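PDB 6OHK: flavodoxin from Fusobacterium nucleatum, which binds flavin mononucleotide and probably passes electrons to a number of redox enzymes. Local coordinates for residues F27-K31 and D32-T36; V43-I46 and E47-E50; Y108-V111 and V112-G116; D160-T163 and E164-E168. The protein carries 1 engineered substitution. All blocks are in the same frame, centred on the assembly; numbering follows the deposited sequence.

Contact 1. Residues F27-K31 and D32-T36; sequences FFLKK and DDFKT
The carbonyl oxygen of L29 is approached by both the backbone and the ring of the residues that follow it. D32 N donates to L29 O at 3.0 Å, closing a type I beta turn from L29 to D32; the N-H points fairly straight at the oxygen (161°), but the donor stands well above the carbonyl plane. The F34 ring presents its edge to the same oxygen, with F34 CD2 3.7 Å from L29 O and the oxygen lying in the plane of the ring. F34 reaches back because its CG sits between the backbone N and the carbonyl carbon (chi1 65°), the crowded position, and CD2 then also packs on L29 CB at 3.9 Å.

This turn joins the helix of a beta-alpha-beta unit of the flavodoxin fold to its second strand: helix 17-28 has just ended, L29 is the first residue to leave helical angles, and the chain swings into strand 34-38, which lies parallel to strand 7-11. The L29 side chain turns inward, touching I7 and I9 of that strand and I162 of helix 154-166.

On another side of the turn, the D32 carboxylate crosses the L29 side chain at about a right angle, with L29 CD2 3.7 Å from D32 OD2. A water ties the carboxylate to the end of the helix: it donates to F28 O at 2.9 Å, accepts from K31 N at 2.9 Å and reaches D32 OD2 at 3.3 Å. The same carboxylate oxygen has a long, weak ion pair with K166.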
loop_
_atom_site.group_PDB
_atom_site.type_symbol
_atom_site.label_atom_id
_atom_site.label_comp_id
_atom_site.label_asym_id
_atom_site.label_seq_id
_atom_site.Cartn_x
_atom_site.Cartn_y
_atom_site.Cartn_z
ATOM N N PHE A 27 -10.332 8.490 6.732
ATOM C CA PHE A 27 -11.740 8.563 7.096
ATOM C C PHE A 27 -12.264 7.212 7.537
ATOM O O PHE A 27 -12.995 7.111 8.536
ATOM C CB PHE A 27 -12.560 9.132 5.942
ATOM C CG PHE A 27 -14.012 9.222 6.279
ATOM C CD1 PHE A 27 -14.499 10.296 6.950
ATOM C CD2 PHE A 27 -14.849 8.192 5.982
ATOM C CE1 PHE A 27 -15.871 10.341 7.307
ATOM C CE2 PHE A 27 -16.192 8.226 6.344
ATOM C CZ PHE A 27 -16.667 9.297 7.009
ATOM N N PHE A 28 -11.931 6.144 6.827
ATOM C CA PHE A 28 -12.379 4.825 7.256
ATOM C C PHE A 28 -11.761 4.409 8.578
ATOM O O PHE A 28 -12.371 3.592 9.297
ATOM C CB PHE A 28 -12.084 3.776 6.190
ATOM C CG PHE A 28 -12.974 3.858 5.005
ATOM C CD1 PHE A 28 -14.338 3.587 5.128
ATOM C CD2 PHE A 28 -12.468 4.174 3.752
ATOM C CE1 PHE A 28 -15.169 3.663 4.020
ATOM C CE2 PHE A 28 -13.295 4.251 2.650
ATOM C CZ PHE A 28 -14.642 3.988 2.775
ATOM N N LEU A 29 -10.614 4.962 8.942
ATOM C CA LEU A 29 -9.980 4.754 10.252
ATOM C C LEU A 29 -10.303 5.873 11.252
ATOM O O LEU A 29 -9.545 6.095 12.218
ATOM C CB LEU A 29 -8.471 4.711 10.094
ATOM C CG LEU A 29 -7.921 3.611 9.239
ATOM C CD1 LEU A 29 -6.444 3.829 9.009
ATOM C CD2 LEU A 29 -8.187 2.249 9.870
ATOM N N LYS A 30 -11.428 6.567 11.056
ATOM C CA LYS A 30 -11.731 7.757 11.857
ATOM C C LYS A 30 -11.625 7.483 13.350
ATOM O O LYS A 30 -11.157 8.341 14.107
ATOM C CB LYS A 30 -13.164 8.238 11.589
ATOM C CG LYS A 30 -13.406 9.056 10.337
ATOM C CD LYS A 30 -14.151 10.344 10.623
ATOM C CE LYS A 30 -13.202 11.514 10.792
ATOM N NZ LYS A 30 -12.465 11.787 9.524
ATOM N N LYS A 31 -12.141 6.348 13.803
ATOM C CA LYS A 31 -12.249 6.010 15.224
ATOM C C LYS A 31 -11.066 5.206 15.759
ATOM O O LYS A 31 -11.110 4.733 16.901
ATOM C CB LYS A 31 -13.514 5.160 15.457
ATOM C CG LYS A 31 -14.831 5.807 15.048
ATOM C CD LYS A 31 -14.866 7.312 15.312
ATOM C CE LYS A 31 -14.682 7.653 16.786
ATOM N NZ LYS A 31 -14.415 9.109 16.974
ATOM N N ASP A 32 -10.058 4.987 14.948
ATOM C CA ASP A 32 -8.881 4.203 15.267
ATOM C C ASP A 32 -7.682 5.133 15.236
ATOM O O ASP A 32 -7.645 6.079 14.447
ATOM C CB ASP A 32 -8.687 3.140 14.181
ATOM C CG ASP A 32 -9.885 2.223 14.046
ATOM O OD1 ASP A 32 -10.390 1.752 15.081
ATOM O OD2 ASP A 32 -10.324 1.975 12.903
ATOM N N ASP A 33 -6.666 4.837 16.005
ATOM C CA ASP A 33 -5.472 5.664 16.041
ATOM C C ASP A 33 -4.579 5.410 14.829
ATOM O O ASP A 33 -4.287 4.266 14.492
ATOM C CB ASP A 33 -4.676 5.396 17.305
ATOM C CG ASP A 33 -5.359 5.927 18.564
ATOM O OD1 ASP A 33 -6.204 6.839 18.488
ATOM O OD2 ASP A 33 -5.025 5.422 19.652
ATOM N N PHE A 34 -4.154 6.488 14.196
ATOM C CA PHE A 34 -3.235 6.414 13.067
ATOM C C PHE A 34 -2.338 7.635 13.083
ATOM O O PHE A 34 -2.653 8.666 13.689
ATOM C CB PHE A 34 -3.956 6.260 11.718
ATOM C CG PHE A 34 -4.798 7.438 11.356
ATOM C CD1 PHE A 34 -4.227 8.561 10.780
ATOM C CD2 PHE A 34 -6.153 7.445 11.625
ATOM C CE1 PHE A 34 -4.989 9.666 10.495
ATOM C CE2 PHE A 34 -6.898 8.554 11.318
ATOM C CZ PHE A 34 -6.306 9.653 10.770
ATOM N N LYS A 35 -1.211 7.525 12.384
ATOM C CA LYS A 35 -0.296 8.636 12.154
ATOM C C LYS A 35 0.159 8.532 10.709
ATOM O O LYS A 35 0.482 7.419 10.253
ATOM C CB LYS A 35 0.926 8.533 13.052
ATOM C CG LYS A 35 0.752 8.853 14.509
ATOM C CD LYS A 35 2.012 9.656 14.961
ATOM C CE LYS A 35 2.105 11.057 14.300
ATOM N NZ LYS A 35 3.518 11.598 14.103
ATOM N N THR A 36 0.192 9.642 9.993
ATOM C CA THR A 36 0.438 9.648 8.555
ATOM C C THR A 36 1.716 10.388 8.240
ATOM O O THR A 36 1.991 11.450 8.830
ATOM C CB THR A 36 -0.742 10.281 7.833
ATOM O OG1 THR A 36 -1.901 9.500 8.175
ATOM C CG2 THR A 36 -0.556 10.315 6.337
HETATM O O HOH W 1 -12.808 3.997 12.184
HETATM O O HOH W 2 -8.666 8.362 14.306
#

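Contact 2. Residues V43-I46 and E47-E50; sequences VKEI and ENFE
E45 and N48 lie one turn apart, their side chains slanting past each other with the carboxylate and amide planes nearly perpendicular, 85° apart. What touches is the amide nitrogen against the aliphatic root of the glutamate: N48 ND2 is 3.8 Å from E45 CB. The E45 chain bends at chi2 (85°), which carries its carboxylate away from the amide toward K44, where K44 NZ and E45 OE2 form a long salt bridge. N48 turns its other amide atom to a water, which donates to N48 OD1 at 3.0 Å and more weakly to K44 O.

F49 comes in differently, ring edge first. F49 CD2 is 3.2 Å from E45 O, an oxygen lying near the plane of the ring that also accepts the backbone bond from N48 N at 2.9 Å. I46 turns away from this group and packs on F10, L75, I78 and F80, while the F49 ring also touches F10 and, on strand 34-38, K35.

The backbone holds these directions through successive i to i+3 bonds: E47 N to K44 O at 3.2 Å, the N48 bond, and a weak one from F49 N to I46 O at 3.4 Å. Such spacing marks a short 3-10 segment, here the connection from strand 34-38 to strand 51-59 in the parallel sheet of the flavodoxin fold.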
loop_
_atom_site.group_PDB
_atom_site.type_symbol
_atom_site.label_atom_id
_atom_site.label_comp_id
_atom_site.label_asym_id
_atom_site.label_seq_id
_atom_site.Cartn_x
_atom_site.Cartn_y
_atom_site.Cartn_z
ATOM N N VAL A 43 11.780 7.408 5.799
ATOM C CA VAL A 43 11.061 6.200 6.208
ATOM C C VAL A 43 11.381 5.762 7.618
ATOM O O VAL A 43 10.933 4.685 8.041
ATOM C CB VAL A 43 11.255 5.023 5.227
ATOM C CG1 VAL A 43 10.710 5.354 3.873
ATOM C CG2 VAL A 43 12.743 4.621 5.157
ATOM N N LYS A 44 12.135 6.535 8.375
ATOM C CA LYS A 44 12.647 5.934 9.595
ATOM C C LYS A 44 11.527 5.583 10.571
ATOM O O LYS A 44 11.653 4.590 11.307
ATOM C CB LYS A 44 13.719 6.792 10.240
ATOM C CG LYS A 44 13.238 8.088 10.754
ATOM C CD LYS A 44 14.423 8.883 11.354
ATOM C CE LYS A 44 14.055 10.326 11.700
ATOM N NZ LYS A 44 13.706 11.189 10.509
ATOM N N GLU A 45 10.418 6.322 10.569
ATOM C CA GLU A 45 9.333 6.057 11.507
ATOM C C GLU A 45 8.604 4.757 11.242
ATOM O O GLU A 45 7.821 4.343 12.098
ATOM C CB GLU A 45 8.342 7.214 11.559
ATOM C CG GLU A 45 8.937 8.517 12.056
ATOM C CD GLU A 45 9.631 9.346 10.985
ATOM O OE1 GLU A 45 9.754 8.936 9.795
ATOM O OE2 GLU A 45 10.068 10.468 11.374
ATOM N N ILE A 46 8.820 4.100 10.108
ATOM C CA ILE A 46 8.191 2.803 9.898
ATOM C C ILE A 46 8.552 1.849 11.025
ATOM O O ILE A 46 7.757 0.978 11.396
ATOM C CB ILE A 46 8.578 2.276 8.497
ATOM C CG1 ILE A 46 7.866 3.109 7.441
ATOM C CG2 ILE A 46 8.283 0.771 8.345
ATOM C CD1 ILE A 46 8.154 2.812 5.968
ATOM N N GLU A 47 9.756 1.986 11.593
ATOM C CA GLU A 47 10.189 1.136 12.704
ATOM C C GLU A 47 9.255 1.231 13.902
ATOM O O GLU A 47 9.191 0.283 14.712
ATOM C CB GLU A 47 11.598 1.548 13.128
ATOM C CG GLU A 47 12.532 0.464 13.625
ATOM C CD GLU A 47 13.979 0.932 13.511
ATOM O OE1 GLU A 47 14.759 0.341 12.722
ATOM O OE2 GLU A 47 14.315 1.937 14.178
ATOM N N ASN A 48 8.558 2.348 14.067
ATOM C CA ASN A 48 7.814 2.667 15.279
ATOM C C ASN A 48 6.418 2.060 15.347
ATOM O O ASN A 48 5.752 2.233 16.379
ATOM C CB ASN A 48 7.673 4.181 15.394
ATOM C CG ASN A 48 9.004 4.874 15.525
ATOM O OD1 ASN A 48 9.995 4.270 15.929
ATOM N ND2 ASN A 48 9.025 6.162 15.191
ATOM N N PHE A 49 5.950 1.373 14.307
ATOM C CA PHE A 49 4.592 0.877 14.253
ATOM C C PHE A 49 4.598 -0.617 14.023
ATOM O O PHE A 49 5.424 -1.154 13.280
ATOM C CB PHE A 49 3.832 1.552 13.099
ATOM C CG PHE A 49 3.757 3.024 13.255
ATOM C CD1 PHE A 49 2.744 3.584 13.989
ATOM C CD2 PHE A 49 4.734 3.861 12.749
ATOM C CE1 PHE A 49 2.686 4.935 14.208
ATOM C CE2 PHE A 49 4.701 5.190 12.963
ATOM C CZ PHE A 49 3.686 5.747 13.685
ATOM N N GLU A 50 3.614 -1.287 14.612
ATOM C CA GLU A 50 3.374 -2.693 14.339
ATOM C C GLU A 50 2.353 -2.907 13.252
ATOM O O GLU A 50 2.337 -3.979 12.654
ATOM C CB GLU A 50 2.930 -3.422 15.612
ATOM C CG GLU A 50 4.000 -3.322 16.744
ATOM C CD GLU A 50 3.704 -4.212 17.948
ATOM O OE1 GLU A 50 2.875 -5.141 17.831
ATOM O OE2 GLU A 50 4.312 -3.978 19.016
HETATM O O HOH W 3 12.443 5.279 14.563
#

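Contact 3. Residues Y108-V111 and V112-G116; sequences YDIV and VKKGG
A Schellman motif closes helix 103-113, and V111 and G116 make its outer bond: G116 N donates to V111 O at 2.9 Å. The inner bond runs from G115 N to V112 O at 3.2 Å. G115, at positive phi (99°), is the C-prime residue, a conformation glycine adopts readily. At G116 the V111 side chain closes in, with V111 CG1 4.0 Å from G116 CA.

One turn back, V112 lays a methyl on the Y108 ring. V112 CG2 is 4.0 Å from the ring centroid and 16° off its normal, a CH-pi contact over the face, displaced toward the CZ end. Y108 CG lies opposite its own backbone N (chi1 180°), which sets the ring out from the helix with one face turned to that methyl. V112 N donates to Y108 O at 3.0 Å, almost in line with the carbonyl.

K114 starts out over I110 O, its CG 3.4 Å from that oxygen, then curls at three torsions to deliver NZ to the carbonyls of E76 and I78. The inner side, with V111 on V85 and V118, packs against the sheet, as expected where a helix of a beta-alpha-beta unit hands over to its next strand, 117-118.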
loop_
_atom_site.group_PDB
_atom_site.type_symbol
_atom_site.label_atom_id
_atom_site.label_comp_id
_atom_site.label_asym_id
_atom_site.label_seq_id
_atom_site.Cartn_x
_atom_site.Cartn_y
_atom_site.Cartn_z
ATOM N N TYR A 108 6.548 -5.022 -1.039
ATOM C CA TYR A 108 6.215 -6.386 -0.621
ATOM C C TYR A 108 7.464 -7.210 -0.378
ATOM O O TYR A 108 7.595 -7.888 0.645
ATOM C CB TYR A 108 5.391 -7.047 -1.722
ATOM C CG TYR A 108 4.981 -8.477 -1.428
ATOM C CD1 TYR A 108 5.763 -9.558 -1.786
ATOM C CD2 TYR A 108 3.793 -8.736 -0.781
ATOM C CE1 TYR A 108 5.348 -10.874 -1.498
ATOM C CE2 TYR A 108 3.377 -10.008 -0.497
ATOM C CZ TYR A 108 4.150 -11.073 -0.860
ATOM O OH TYR A 108 3.688 -12.362 -0.563
ATOM N N ASP A 109 8.381 -7.195 -1.338
ATOM C CA ASP A 109 9.515 -8.110 -1.238
ATOM C C ASP A 109 10.366 -7.784 -0.026
ATOM O O ASP A 109 10.883 -8.698 0.632
ATOM C CB ASP A 109 10.355 -8.029 -2.501
ATOM C CG ASP A 109 9.743 -8.788 -3.693
ATOM O OD1 ASP A 109 8.778 -9.536 -3.535
ATOM O OD2 ASP A 109 10.282 -8.603 -4.812
ATOM N N ILE A 110 10.492 -6.499 0.305
ATOM C CA ILE A 110 11.272 -6.108 1.477
ATOM C C ILE A 110 10.570 -6.493 2.766
ATOM O O ILE A 110 11.197 -7.046 3.679
ATOM C CB ILE A 110 11.592 -4.605 1.431
ATOM C CG1 ILE A 110 12.571 -4.331 0.296
ATOM C CG2 ILE A 110 12.146 -4.142 2.770
ATOM C CD1 ILE A 110 12.719 -2.893 -0.121
ATOM N N VAL A 111 9.269 -6.212 2.888
ATOM C CA VAL A 111 8.541 -6.560 4.095
ATOM C C VAL A 111 8.673 -8.046 4.368
ATOM O O VAL A 111 8.946 -8.467 5.495
ATOM C CB VAL A 111 7.061 -6.133 3.966
ATOM C CG1 VAL A 111 6.263 -6.663 5.130
ATOM C CG2 VAL A 111 6.969 -4.636 3.889
ATOM N N VAL A 112 8.477 -8.867 3.340
ATOM C CA VAL A 112 8.483 -10.312 3.551
ATOM C C VAL A 112 9.894 -10.792 3.886
ATOM O O VAL A 112 10.088 -11.608 4.802
ATOM C CB VAL A 112 7.872 -11.048 2.347
ATOM C CG1 VAL A 112 8.062 -12.544 2.464
ATOM C CG2 VAL A 112 6.380 -10.715 2.239
ATOM N N LYS A 113 10.893 -10.307 3.174
ATOM C CA LYS A 113 12.268 -10.744 3.436
ATOM C C LYS A 113 12.713 -10.381 4.838
ATOM O O LYS A 113 13.529 -11.112 5.435
ATOM C CB LYS A 113 13.206 -10.115 2.402
ATOM C CG LYS A 113 14.698 -10.271 2.634
ATOM C CD LYS A 113 15.474 -9.531 1.537
ATOM C CE LYS A 113 16.973 -9.715 1.685
ATOM N NZ LYS A 113 17.702 -9.169 0.497
ATOM N N LYS A 114 12.231 -9.261 5.376
ATOM C CA LYS A 114 12.614 -8.794 6.695
ATOM C C LYS A 114 11.662 -9.233 7.792
ATOM O O LYS A 114 11.711 -8.696 8.901
ATOM C CB LYS A 114 12.787 -7.283 6.690
ATOM C CG LYS A 114 13.904 -6.796 5.765
ATOM C CD LYS A 114 15.262 -7.520 5.988
ATOM C CE LYS A 114 15.756 -7.469 7.428
ATOM N NZ LYS A 114 15.983 -6.107 7.941
ATOM N N GLY A 115 10.830 -10.220 7.537
ATOM C CA GLY A 115 10.113 -10.932 8.573
ATOM C C GLY A 115 8.679 -10.514 8.804
ATOM O O GLY A 115 8.040 -11.048 9.717
ATOM N N GLY A 116 8.166 -9.560 8.031
ATOM C CA GLY A 116 6.816 -9.072 8.234
ATOM C C GLY A 116 5.788 -9.920 7.542
ATOM O O GLY A 116 6.096 -10.808 6.740
#

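Contact 4. Residues D160-T163 and E164-E168; sequences DWIT and EIKKE
Successive i to i+4 bonds carry the helical backbone through residues 160-166, E164 N to D160 O, I165 N to W161 O at 2.9 Å and K166 N to I162 O. The side chain of I165 folds back over the W161 indole: I165 CD1 lies 3.8 Å from the centroid of the six-membered ring, 22° off its normal, a CH-pi contact over the face. I165 CG2 covers the same indole nearer the pyrrole, 3.9 Å from W161 CE2. With chi1 at 69°, I165 CG1 projects between its own N and carbonyl carbon, and this brings CD1 over the ring. The indole is also pinned by its N-H, which W161 NE1 gives to G120 O.

W161, I162 and I165 all touch I53 of strand 51-59, so this side of helix 154-166, the C-terminal helix of the flavodoxin fold, lies on the parallel sheet. I162 CG2 packs on the aliphatic K166 CD at 4.0 Å.

On the exposed side, E164 holds K167 in a salt bridge, with K167 NZ 3.1 Å from E164 OE1 on the syn side, somewhat out of the carboxylate plane. A water also donates to that E164 OE1 and to D160 O, at 2.7 Å from each.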
loop_
_atom_site.group_PDB
_atom_site.type_symbol
_atom_site.label_atom_id
_atom_site.label_comp_id
_atom_site.label_asym_id
_atom_site.label_seq_id
_atom_site.Cartn_x
_atom_site.Cartn_y
_atom_site.Cartn_z
ATOM N N ASP A 160 -13.789 -1.848 2.011
ATOM C CA ASP A 160 -13.752 -3.286 2.183
ATOM C C ASP A 160 -12.367 -3.751 2.606
ATOM O O ASP A 160 -12.223 -4.660 3.426
ATOM C CB ASP A 160 -14.089 -3.986 0.871
ATOM C CG ASP A 160 -15.549 -3.894 0.484
ATOM O OD1 ASP A 160 -16.390 -3.433 1.285
ATOM O OD2 ASP A 160 -15.827 -4.308 -0.672
ATOM N N TRP A 161 -11.326 -3.157 2.019
ATOM C CA TRP A 161 -9.960 -3.575 2.328
ATOM C C TRP A 161 -9.566 -3.219 3.760
ATOM O O TRP A 161 -8.943 -4.018 4.457
ATOM C CB TRP A 161 -9.035 -2.903 1.321
ATOM C CG TRP A 161 -7.609 -3.305 1.371
ATOM C CD1 TRP A 161 -7.076 -4.462 0.890
ATOM C CD2 TRP A 161 -6.516 -2.547 1.899
ATOM N NE1 TRP A 161 -5.724 -4.472 1.069
ATOM C CE2 TRP A 161 -5.350 -3.317 1.701
ATOM C CE3 TRP A 161 -6.411 -1.313 2.521
ATOM C CZ2 TRP A 161 -4.090 -2.859 2.061
ATOM C CZ3 TRP A 161 -5.142 -0.882 2.895
ATOM C CH2 TRP A 161 -4.022 -1.657 2.655
ATOM N N ILE A 162 -9.918 -2.012 4.194
ATOM C CA ILE A 162 -9.624 -1.617 5.572
ATOM C C ILE A 162 -10.304 -2.573 6.553
ATOM O O ILE A 162 -9.704 -3.005 7.551
ATOM C CB ILE A 162 -10.021 -0.152 5.804
ATOM C CG1 ILE A 162 -9.118 0.792 5.012
ATOM C CG2 ILE A 162 -10.026 0.205 7.287
ATOM C CD1 ILE A 162 -7.674 0.854 5.465
ATOM N N THR A 163 -11.557 -2.943 6.276
ATOM C CA THR A 163 -12.241 -3.891 7.151
ATOM C C THR A 163 -11.480 -5.204 7.236
ATOM O O THR A 163 -11.343 -5.788 8.326
ATOM C CB THR A 163 -13.662 -4.100 6.646
ATOM O OG1 THR A 163 -14.370 -2.874 6.787
ATOM C CG2 THR A 163 -14.413 -5.178 7.399
ATOM N N GLU A 164 -10.969 -5.698 6.105
ATOM C CA GLU A 164 -10.240 -6.952 6.114
ATOM C C GLU A 164 -8.930 -6.846 6.868
ATOM O O GLU A 164 -8.611 -7.719 7.682
ATOM C CB GLU A 164 -9.994 -7.453 4.699
ATOM C CG GLU A 164 -11.245 -7.960 4.004
ATOM C CD GLU A 164 -12.058 -8.916 4.870
ATOM O OE1 GLU A 164 -13.238 -8.602 5.155
ATOM O OE2 GLU A 164 -11.504 -9.959 5.279
ATOM N N ILE A 165 -8.134 -5.813 6.598
ATOM C CA ILE A 165 -6.808 -5.815 7.202
ATOM C C ILE A 165 -6.886 -5.560 8.694
ATOM O O ILE A 165 -6.024 -6.042 9.452
ATOM C CB ILE A 165 -5.808 -4.881 6.514
ATOM C CG1 ILE A 165 -6.153 -3.409 6.729
ATOM C CG2 ILE A 165 -5.684 -5.230 5.033
ATOM C CD1 ILE A 165 -5.135 -2.466 6.077
ATOM N N LYS A 166 -7.893 -4.818 9.137
ATOM C CA LYS A 166 -8.025 -4.582 10.579
ATOM C C LYS A 166 -8.128 -5.891 11.356
ATOM O O LYS A 166 -7.706 -5.956 12.521
ATOM C CB LYS A 166 -9.243 -3.695 10.866
ATOM C CG LYS A 166 -8.986 -2.241 10.604
ATOM C CD LYS A 166 -10.024 -1.262 11.046
ATOM C CE LYS A 166 -11.459 -1.600 10.822
ATOM N NZ LYS A 166 -12.243 -0.728 11.784
ATOM N N LYS A 167 -8.632 -6.963 10.756
ATOM C CA LYS A 167 -8.762 -8.245 11.419
ATOM C C LYS A 167 -7.445 -8.877 11.761
ATOM O O LYS A 167 -7.383 -9.703 12.607
ATOM C CB LYS A 167 -9.567 -9.214 10.555
ATOM C CG LYS A 167 -10.975 -8.777 10.236
ATOM C CD LYS A 167 -11.714 -9.750 9.310
ATOM C CE LYS A 167 -13.033 -9.192 8.821
ATOM N NZ LYS A 167 -13.735 -10.045 7.810
ATOM N N GLU A 168 -6.389 -8.492 11.054
ATOM C CA GLU A 168 -5.054 -9.010 11.297
ATOM C C GLU A 168 -4.143 -8.042 12.055
ATOM O O GLU A 168 -3.111 -8.388 12.459
ATOM C CB GLU A 168 -4.389 -9.446 9.994
ATOM C CG GLU A 168 -4.901 -10.781 9.475
ATOM C CD GLU A 168 -4.490 -12.044 10.256
ATOM O OE1 GLU A 168 -3.429 -12.149 10.806
ATOM O OE2 GLU A 168 -5.235 -12.955 10.305
HETATM O O HOH W 4 -14.190 -6.555 3.709
#

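Contacts 1 to 4 follow one another along the chain, and each is a local turn or helix segment around the central, mostly parallel sheet of the flavodoxin fold. Contacts 1 and 4 are neighbours, their centres about 13 Å apart, and the turn after helix 17-28 packs there against helix 154-166. Contact 2, about 16 Å from contact 1, meets it where K35 lies against F49. Contact 3, at the end of helix 103-113, touches none of the others; its centre is about 14 Å from contact 2, 19 Å from contact 4 and 24 Å from contact 1. Contacts 1 and 2 lie away from the flavin site, while the side chains of Y108 and W161 are about 11 Å from that of C101, which binds FMN.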